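Local coordinates for lipopolysaccharide export system protein LptC (Vibrio cholerae, PDB 6MJP) that probably helps move lipopolysaccharide from the inner membrane toward the outer membrane, passing it to the periplasmic protein LptA, at residues L47-Y52 and Y60-I65. Sequence-based numbering, arbitrary orientation.
Sequences LENISY and YVITSI
Strands 47-52 and 60-64 run antiparallel, their axes 4.7 Å apart at closest and their directions 167° apart. L47-S64, N49-I62 and S51-Y60 are hydrogen-bonded pairs, each closed by two N-H...O=C bonds; I62 N to N49 O, 3.0 Å, is nearly straight at 174°. E48-T63 and I50-V61 are the non-hydrogen-bonded pairs. On the face of S51 and Y60, the tyrosine CG sits between its backbone N and carbonyl carbon (chi1 63°), which turns the ring toward strand 47-52. S51 CB lies over one face of that ring, 3.5 Å from its centroid, in a CH-pi contact displaced from the ring centre, while Y60 OH is hydrogen-bonded to Q107. Beside them the N49 amide leans across I62 CB; F78 touches N49, I62 and S64, and L67 touches L47 and N49. On the reverse face, CG2 of I50 lies alongside CG2 of V61 at 3.8 Å, and the E48 chain crosses V61 and T63, its CG 3.5 Å from T63 OG1. Strand 82-87 continues the sheet beyond 60-64, and a strand of the predicted permease chain that is not LptG pairs antiparallel with 47-52. This is a beta hairpin at the edge of the LptC beta-jellyroll, extended across the subunit interface.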
loop_
_atom_site.group_PDB
_atom_site.type_symbol
_atom_site.label_atom_id
_atom_site.label_comp_id
_atom_site.label_asym_id
_atom_site.label_seq_id
_atom_site.Cartn_x
_atom_site.Cartn_y
_atom_site.Cartn_z
ATOM N N LEU C 47 44.813 35.133 15.229
ATOM C CA LEU C 47 44.092 35.075 16.494
ATOM C C LEU C 47 44.538 36.172 17.449
ATOM O O LEU C 47 45.706 36.572 17.480
ATOM C CB LEU C 47 44.276 33.723 17.181
ATOM C CG LEU C 47 43.752 32.509 16.438
ATOM C CD1 LEU C 47 43.436 31.410 17.431
ATOM C CD2 LEU C 47 42.522 32.879 15.638
ATOM N N GLU C 48 43.583 36.641 18.244
ATOM C CA GLU C 48 43.840 37.559 19.340
ATOM C C GLU C 48 43.127 36.975 20.546
ATOM O O GLU C 48 41.903 37.090 20.657
ATOM C CB GLU C 48 43.339 38.964 19.017
ATOM C CG GLU C 48 43.522 39.949 20.149
ATOM C CD GLU C 48 42.551 41.102 20.071
ATOM O OE1 GLU C 48 41.466 40.928 19.477
ATOM O OE2 GLU C 48 42.872 42.184 20.600
ATOM N N ASN C 49 43.872 36.298 21.418
ATOM C CA ASN C 49 43.301 35.679 22.607
ATOM C C ASN C 49 43.659 36.527 23.820
ATOM O O ASN C 49 44.839 36.701 24.147
ATOM C CB ASN C 49 43.751 34.224 22.782
ATOM C CG ASN C 49 45.247 34.048 22.686
ATOM O OD1 ASN C 49 45.799 33.872 21.599
ATOM N ND2 ASN C 49 45.913 34.068 23.830
ATOM N N ILE C 50 42.627 37.052 24.469
ATOM C CA ILE C 50 42.739 37.942 25.617
ATOM C C ILE C 50 42.464 37.134 26.874
ATOM O O ILE C 50 41.474 36.395 26.931
ATOM C CB ILE C 50 41.733 39.095 25.505
ATOM C CG1 ILE C 50 41.801 39.726 24.115
ATOM C CG2 ILE C 50 41.942 40.091 26.628
ATOM C CD1 ILE C 50 40.799 40.821 23.909
ATOM N N SER C 51 43.304 37.293 27.892
ATOM C CA SER C 51 43.164 36.530 29.125
ATOM C C SER C 51 42.964 37.448 30.322
ATOM O O SER C 51 43.633 38.476 30.445
ATOM C CB SER C 51 44.376 35.654 29.358
ATOM O OG SER C 51 44.496 35.308 30.723
ATOM N N TYR C 52 42.063 37.056 31.220
ATOM C CA TYR C 52 41.659 37.899 32.336
ATOM C C TYR C 52 42.061 37.264 33.664
ATOM O O TYR C 52 42.352 36.066 33.742
ATOM C CB TYR C 52 40.147 38.154 32.302
ATOM C CG TYR C 52 39.674 38.911 31.074
ATOM C CD1 TYR C 52 39.678 38.315 29.816
ATOM C CD2 TYR C 52 39.213 40.215 31.177
ATOM C CE1 TYR C 52 39.247 39.003 28.702
ATOM C CE2 TYR C 52 38.780 40.907 30.071
ATOM C CZ TYR C 52 38.798 40.300 28.838
ATOM O OH TYR C 52 38.365 41.008 27.745
ATOM N N TYR C 60 46.360 40.013 30.060
ATOM C CA TYR C 60 47.298 40.111 28.947
ATOM C C TYR C 60 46.558 39.793 27.653
ATOM O O TYR C 60 45.401 39.369 27.664
ATOM C CB TYR C 60 48.506 39.175 29.134
ATOM C CG TYR C 60 48.133 37.712 29.161
ATOM C CD1 TYR C 60 48.001 36.983 27.985
ATOM C CD2 TYR C 60 47.895 37.060 30.362
ATOM C CE1 TYR C 60 47.639 35.647 28.002
ATOM C CE2 TYR C 60 47.541 35.721 30.391
ATOM C CZ TYR C 60 47.423 35.019 29.204
ATOM O OH TYR C 60 47.062 33.693 29.208
ATOM N N VAL C 61 47.253 39.998 26.535
ATOM C CA VAL C 61 46.723 39.740 25.199
ATOM C C VAL C 61 47.823 39.085 24.380
ATOM O O VAL C 61 48.964 39.558 24.379
ATOM C CB VAL C 61 46.232 41.031 24.510
ATOM C CG1 VAL C 61 45.819 40.754 23.066
ATOM C CG2 VAL C 61 45.084 41.667 25.291
ATOM N N ILE C 62 47.491 37.991 23.698
ATOM C CA ILE C 62 48.411 37.317 22.789
ATOM C C ILE C 62 47.792 37.364 21.403
ATOM O O ILE C 62 46.778 36.701 21.147
ATOM C CB ILE C 62 48.700 35.869 23.202
ATOM C CG1 ILE C 62 49.099 35.791 24.675
ATOM C CG2 ILE C 62 49.806 35.312 22.337
ATOM C CD1 ILE C 62 49.509 34.407 25.114
ATOM N N THR C 63 48.399 38.141 20.509
ATOM C CA THR C 63 47.982 38.222 19.115
ATOM C C THR C 63 49.001 37.457 18.278
ATOM O O THR C 63 50.164 37.864 18.185
ATOM C CB THR C 63 47.862 39.675 18.663
ATOM O OG1 THR C 63 46.984 40.380 19.551
ATOM C CG2 THR C 63 47.304 39.747 17.256
ATOM N N SER C 64 48.563 36.351 17.677
ATOM C CA SER C 64 49.418 35.487 16.876
ATOM C C SER C 64 48.789 35.266 15.510
ATOM O O SER C 64 47.606 35.543 15.292
ATOM C CB SER C 64 49.657 34.138 17.571
ATOM O OG SER C 64 48.440 33.435 17.760
ATOM N N ILE C 65 49.604 34.761 14.577
ATOM C CA ILE C 65 49.108 34.412 13.250
ATOM C C ILE C 65 48.659 32.963 13.174
ATOM O O ILE C 65 47.995 32.574 12.199
ATOM C CB ILE C 65 50.166 34.672 12.157
ATOM C CG1 ILE C 65 51.296 33.644 12.240
ATOM C CG2 ILE C 65 50.727 36.080 12.279
ATOM C CD1 ILE C 65 52.255 33.703 11.072
#